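Local coordinates for large terminase protein (Enterobacteria phage P22, PDB 4DKW) that drives viral DNA into empty capsids as an ATP-powered motor and, through its C-terminal nuclease domain, cuts the genome to begin and end packaging, at residues L45-V59 / G139-F151. Numbering follows the deposited sequence.
Sequences LWWDKDADVFYLARV and GRFKVFNTCEPFF
Strand 53-59, the outgoing arm of a beta hairpin, pairs in parallel with strand 141-144 inside the central mixed sheet of the nuclease domain. Four backbone hydrogen bonds alternate between them: Phe54 N to Arg140 O, Lys142 N to Phe54 O, Leu56 N to Lys142 O and Phe144 N to Leu56 O (3.1 Å). Arg140, just before strand 141-144, bends at chi3 (-72°) to reach the hairpin turn and delivers NH1 to Asp52 O at 2.7 Å, in the carbonyl plane on a lone pair; NH1 also makes a longer salt bridge to Asp52 OD2 (3.4 Å), while NH2 pairs with Glu138. Asp52 OD1 accepts a hydrogen bond from Trp47 NE1 across the hairpin. At the end of strand 141-144, Phe144 points its side chain toward the hairpin. Its ring lies flat against Ala57 (CA 3.9 Å from the ring centroid) and drives its CZ edge at the six-membered ring of Trp46 in a T-shaped pair, planes at 87°. Ala57 fills the corner between the perpendicular rings, its CB over the indole; Phe20 packs edge-to-face with Trp46 and also meets the Phe144 ring. On the face bearing Phe54 and Leu56, Leu56 CD2 meets Phe150 CD1 at 3.4 Å, carried there by CG anti to the backbone N (chi1 -177°), and helix 171-181 packs over Leu56 and Phe141. Val59 CG1 slides past Pro149 CB (3.7 Å); the Pro149 side chain is about 8 Å from that of the magnesium ligand Asp171. Strands 27-33, 40-48 and 53-62 are the antiparallel strands of the RNase H-like core of terminase nucleases; strand 141-144 widens that sheet beyond 53-62.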
# COMPACT_ATOMS: atom_id res chain seq x y z
N LEU A 45 -6.19 -3.14 0.53
CA LEU A 45 -5.81 -4.40 -0.03
C LEU A 45 -6.78 -5.45 0.50
O LEU A 45 -7.11 -5.45 1.69
CB LEU A 45 -4.39 -4.70 0.43
CG LEU A 45 -3.52 -5.78 -0.17
CD1 LEU A 45 -3.31 -5.57 -1.67
CD2 LEU A 45 -2.20 -5.77 0.58
N TRP A 46 -7.26 -6.33 -0.37
CA TRP A 46 -8.09 -7.45 0.07
C TRP A 46 -7.26 -8.71 -0.06
O TRP A 46 -6.50 -8.86 -1.02
CB TRP A 46 -9.35 -7.58 -0.77
CG TRP A 46 -10.25 -6.40 -0.71
CD1 TRP A 46 -10.15 -5.33 0.13
CD2 TRP A 46 -11.39 -6.16 -1.54
NE1 TRP A 46 -11.17 -4.44 -0.12
CE2 TRP A 46 -11.94 -4.92 -1.14
CE3 TRP A 46 -12.01 -6.88 -2.58
CZ2 TRP A 46 -13.08 -4.38 -1.76
CZ3 TRP A 46 -13.13 -6.34 -3.18
CH2 TRP A 46 -13.66 -5.10 -2.77
N TRP A 47 -7.41 -9.61 0.91
CA TRP A 47 -6.68 -10.87 0.94
C TRP A 47 -7.65 -12.06 1.05
O TRP A 47 -8.34 -12.22 2.06
CB TRP A 47 -5.68 -10.89 2.11
CG TRP A 47 -4.75 -12.05 2.11
CD1 TRP A 47 -4.50 -12.91 1.07
CD2 TRP A 47 -3.91 -12.48 3.19
NE1 TRP A 47 -3.57 -13.86 1.45
CE2 TRP A 47 -3.20 -13.62 2.74
CE3 TRP A 47 -3.71 -12.02 4.49
CZ2 TRP A 47 -2.28 -14.29 3.56
CZ3 TRP A 47 -2.80 -12.70 5.30
CH2 TRP A 47 -2.10 -13.82 4.83
N ASP A 48 -7.71 -12.86 0.00
CA ASP A 48 -8.38 -14.14 0.02
C ASP A 48 -7.34 -15.10 0.59
O ASP A 48 -6.42 -15.49 -0.11
CB ASP A 48 -8.75 -14.53 -1.43
CG ASP A 48 -9.50 -15.85 -1.51
OD1 ASP A 48 -9.50 -16.62 -0.53
OD2 ASP A 48 -10.10 -16.13 -2.57
N LYS A 49 -7.47 -15.47 1.86
CA LYS A 49 -6.51 -16.39 2.48
C LYS A 49 -6.63 -17.83 2.02
O LYS A 49 -5.66 -18.58 2.09
CB LYS A 49 -6.60 -16.36 4.00
CG LYS A 49 -6.20 -15.04 4.63
CD LYS A 49 -5.96 -15.22 6.12
CE LYS A 49 -5.78 -13.88 6.78
NZ LYS A 49 -5.65 -14.00 8.25
N ASP A 50 -7.82 -18.21 1.55
CA ASP A 50 -8.06 -19.56 1.04
C ASP A 50 -7.31 -19.82 -0.27
O ASP A 50 -6.57 -20.81 -0.38
CB ASP A 50 -9.57 -19.82 0.87
CG ASP A 50 -10.34 -19.68 2.16
OD1 ASP A 50 -10.02 -20.41 3.13
OD2 ASP A 50 -11.25 -18.83 2.23
N ALA A 51 -7.50 -18.95 -1.25
CA ALA A 51 -6.77 -19.04 -2.52
C ALA A 51 -5.38 -18.40 -2.39
O ALA A 51 -4.51 -18.64 -3.23
CB ALA A 51 -7.56 -18.38 -3.63
N ASP A 52 -5.20 -17.60 -1.34
CA ASP A 52 -3.96 -16.85 -1.10
C ASP A 52 -3.71 -15.88 -2.26
O ASP A 52 -2.66 -15.91 -2.90
CB ASP A 52 -2.77 -17.80 -0.86
CG ASP A 52 -1.68 -17.17 -0.02
OD1 ASP A 52 -1.76 -15.95 0.27
OD2 ASP A 52 -0.73 -17.90 0.34
N VAL A 53 -4.71 -15.05 -2.54
CA VAL A 53 -4.68 -14.06 -3.61
C VAL A 53 -4.93 -12.68 -3.02
O VAL A 53 -5.78 -12.53 -2.15
CB VAL A 53 -5.73 -14.37 -4.71
CG1 VAL A 53 -5.76 -13.27 -5.79
CG2 VAL A 53 -5.45 -15.71 -5.37
N PHE A 54 -4.18 -11.69 -3.50
CA PHE A 54 -4.31 -10.31 -3.04
C PHE A 54 -4.95 -9.43 -4.10
O PHE A 54 -4.64 -9.57 -5.28
CB PHE A 54 -2.94 -9.74 -2.66
CG PHE A 54 -2.27 -10.48 -1.54
CD1 PHE A 54 -2.34 -10.01 -0.25
CD2 PHE A 54 -1.59 -11.66 -1.79
CE1 PHE A 54 -1.74 -10.70 0.79
CE2 PHE A 54 -0.99 -12.35 -0.76
CZ PHE A 54 -1.06 -11.87 0.53
N TYR A 55 -5.83 -8.53 -3.67
CA TYR A 55 -6.48 -7.58 -4.58
C TYR A 55 -6.26 -6.17 -4.05
O TYR A 55 -6.67 -5.84 -2.94
CB TYR A 55 -7.99 -7.84 -4.68
CG TYR A 55 -8.35 -9.23 -5.14
CD1 TYR A 55 -8.54 -9.50 -6.49
CD2 TYR A 55 -8.48 -10.29 -4.23
CE1 TYR A 55 -8.87 -10.77 -6.94
CE2 TYR A 55 -8.81 -11.57 -4.67
CZ TYR A 55 -9.00 -11.80 -6.03
OH TYR A 55 -9.33 -13.05 -6.50
N LEU A 56 -5.58 -5.34 -4.84
CA LEU A 56 -5.47 -3.94 -4.51
C LEU A 56 -6.78 -3.30 -4.97
O LEU A 56 -6.99 -3.10 -6.16
CB LEU A 56 -4.26 -3.32 -5.21
CG LEU A 56 -4.02 -1.85 -4.85
CD1 LEU A 56 -3.80 -1.70 -3.35
CD2 LEU A 56 -2.82 -1.34 -5.63
N ALA A 57 -7.68 -3.03 -4.02
CA ALA A 57 -9.06 -2.67 -4.34
C ALA A 57 -9.36 -1.17 -4.34
O ALA A 57 -10.25 -0.72 -5.05
CB ALA A 57 -10.01 -3.40 -3.40
N ARG A 58 -8.63 -0.39 -3.54
CA ARG A 58 -8.85 1.05 -3.48
C ARG A 58 -7.51 1.77 -3.42
O ARG A 58 -6.60 1.33 -2.74
CB ARG A 58 -9.68 1.44 -2.25
CG ARG A 58 -10.97 0.66 -2.04
CD ARG A 58 -12.06 1.19 -2.92
NE ARG A 58 -13.36 0.63 -2.57
CZ ARG A 58 -13.90 -0.45 -3.13
NH1 ARG A 58 -13.24 -1.11 -4.08
NH2 ARG A 58 -15.09 -0.88 -2.74
N VAL A 59 -7.41 2.88 -4.16
CA VAL A 59 -6.20 3.70 -4.19
C VAL A 59 -6.57 5.18 -4.23
O VAL A 59 -7.42 5.59 -5.02
CB VAL A 59 -5.33 3.39 -5.42
CG1 VAL A 59 -4.33 4.50 -5.66
CG2 VAL A 59 -4.62 2.05 -5.25
N GLY A 139 -0.03 -15.22 -10.55
CA GLY A 139 -1.43 -14.85 -10.71
C GLY A 139 -2.14 -14.59 -9.38
O GLY A 139 -3.37 -14.67 -9.29
N ARG A 140 -1.37 -14.26 -8.34
CA ARG A 140 -1.93 -14.11 -7.00
C ARG A 140 -1.87 -12.69 -6.46
O ARG A 140 -2.05 -12.47 -5.26
CB ARG A 140 -1.26 -15.08 -6.03
CG ARG A 140 -1.47 -16.54 -6.45
CD ARG A 140 -1.27 -17.54 -5.32
NE ARG A 140 0.14 -17.68 -4.95
CZ ARG A 140 0.64 -17.31 -3.77
NH1 ARG A 140 -0.14 -16.77 -2.85
NH2 ARG A 140 1.94 -17.49 -3.51
N PHE A 141 -1.63 -11.73 -7.36
CA PHE A 141 -1.70 -10.32 -7.01
C PHE A 141 -2.42 -9.62 -8.13
O PHE A 141 -1.93 -9.59 -9.26
CB PHE A 141 -0.30 -9.69 -6.78
CG PHE A 141 -0.35 -8.24 -6.40
CD1 PHE A 141 -0.52 -7.87 -5.08
CD2 PHE A 141 -0.27 -7.25 -7.37
CE1 PHE A 141 -0.60 -6.52 -4.72
CE2 PHE A 141 -0.34 -5.90 -7.03
CZ PHE A 141 -0.51 -5.54 -5.70
N LYS A 142 -3.58 -9.06 -7.81
CA LYS A 142 -4.41 -8.37 -8.79
C LYS A 142 -4.65 -6.92 -8.35
O LYS A 142 -4.69 -6.62 -7.14
CB LYS A 142 -5.75 -9.09 -8.95
CG LYS A 142 -5.65 -10.56 -9.31
CD LYS A 142 -5.12 -10.74 -10.72
CE LYS A 142 -4.94 -12.21 -11.07
NZ LYS A 142 -3.99 -12.35 -12.20
N VAL A 143 -4.81 -6.03 -9.33
CA VAL A 143 -5.17 -4.63 -9.08
C VAL A 143 -6.45 -4.30 -9.83
O VAL A 143 -6.55 -4.56 -11.02
CB VAL A 143 -4.02 -3.69 -9.53
CG1 VAL A 143 -4.37 -2.21 -9.24
CG2 VAL A 143 -2.74 -4.08 -8.84
N PHE A 144 -7.45 -3.74 -9.13
CA PHE A 144 -8.69 -3.32 -9.79
C PHE A 144 -8.35 -2.33 -10.89
O PHE A 144 -7.48 -1.48 -10.70
CB PHE A 144 -9.64 -2.65 -8.79
CG PHE A 144 -10.38 -3.61 -7.90
CD1 PHE A 144 -9.99 -4.94 -7.77
CD2 PHE A 144 -11.49 -3.17 -7.18
CE1 PHE A 144 -10.69 -5.82 -6.95
CE2 PHE A 144 -12.20 -4.04 -6.36
CZ PHE A 144 -11.80 -5.36 -6.25
N ASN A 145 -9.01 -2.44 -12.04
CA ASN A 145 -8.73 -1.53 -13.15
C ASN A 145 -9.08 -0.06 -12.86
O ASN A 145 -8.74 0.83 -13.63
CB ASN A 145 -9.37 -2.03 -14.45
CG ASN A 145 -10.88 -2.16 -14.38
OD1 ASN A 145 -11.57 -1.30 -13.84
ND2 ASN A 145 -11.40 -3.24 -14.95
N THR A 146 -9.76 0.18 -11.74
CA THR A 146 -10.12 1.52 -11.31
C THR A 146 -9.04 2.17 -10.43
O THR A 146 -9.20 3.29 -9.96
CB THR A 146 -11.45 1.49 -10.53
OG1 THR A 146 -11.39 0.49 -9.50
CG2 THR A 146 -12.62 1.19 -11.48
N CYS A 147 -7.94 1.45 -10.21
CA CYS A 147 -6.84 1.95 -9.37
C CYS A 147 -5.70 2.43 -10.25
O CYS A 147 -4.57 1.98 -10.10
CB CYS A 147 -6.32 0.87 -8.43
SG CYS A 147 -7.51 0.32 -7.23
N GLU A 148 -6.00 3.34 -11.18
CA GLU A 148 -5.01 3.83 -12.13
C GLU A 148 -3.69 4.40 -11.55
O GLU A 148 -2.63 4.19 -12.16
CB GLU A 148 -5.65 4.83 -13.11
CG GLU A 148 -4.71 5.33 -14.21
CD GLU A 148 -4.24 4.22 -15.16
OE1 GLU A 148 -4.88 3.15 -15.23
OE2 GLU A 148 -3.22 4.44 -15.85
N PRO A 149 -3.74 5.11 -10.41
CA PRO A 149 -2.45 5.58 -9.86
C PRO A 149 -1.45 4.46 -9.55
O PRO A 149 -0.25 4.74 -9.54
CB PRO A 149 -2.85 6.30 -8.57
CG PRO A 149 -4.23 6.78 -8.83
CD PRO A 149 -4.87 5.69 -9.66
N PHE A 150 -1.92 3.24 -9.31
CA PHE A 150 -0.99 2.11 -9.15
C PHE A 150 -0.25 1.84 -10.45
O PHE A 150 0.96 1.65 -10.46
CB PHE A 150 -1.71 0.83 -8.74
CG PHE A 150 -0.81 -0.38 -8.73
CD1 PHE A 150 -0.09 -0.71 -7.58
CD2 PHE A 150 -0.64 -1.16 -9.86
CE1 PHE A 150 0.76 -1.81 -7.56
CE2 PHE A 150 0.22 -2.25 -9.85
CZ PHE A 150 0.91 -2.58 -8.70
N PHE A 151 -0.99 1.79 -11.55
CA PHE A 151 -0.39 1.43 -12.84
C PHE A 151 0.56 2.50 -13.36
O PHE A 151 1.58 2.20 -13.99
CB PHE A 151 -1.49 1.09 -13.86
CG PHE A 151 -2.23 -0.17 -13.52
CD1 PHE A 151 -1.59 -1.40 -13.63
CD2 PHE A 151 -3.54 -0.12 -13.07
CE1 PHE A 151 -2.26 -2.57 -13.31
CE2 PHE A 151 -4.22 -1.29 -12.75
CZ PHE A 151 -3.57 -2.52 -12.87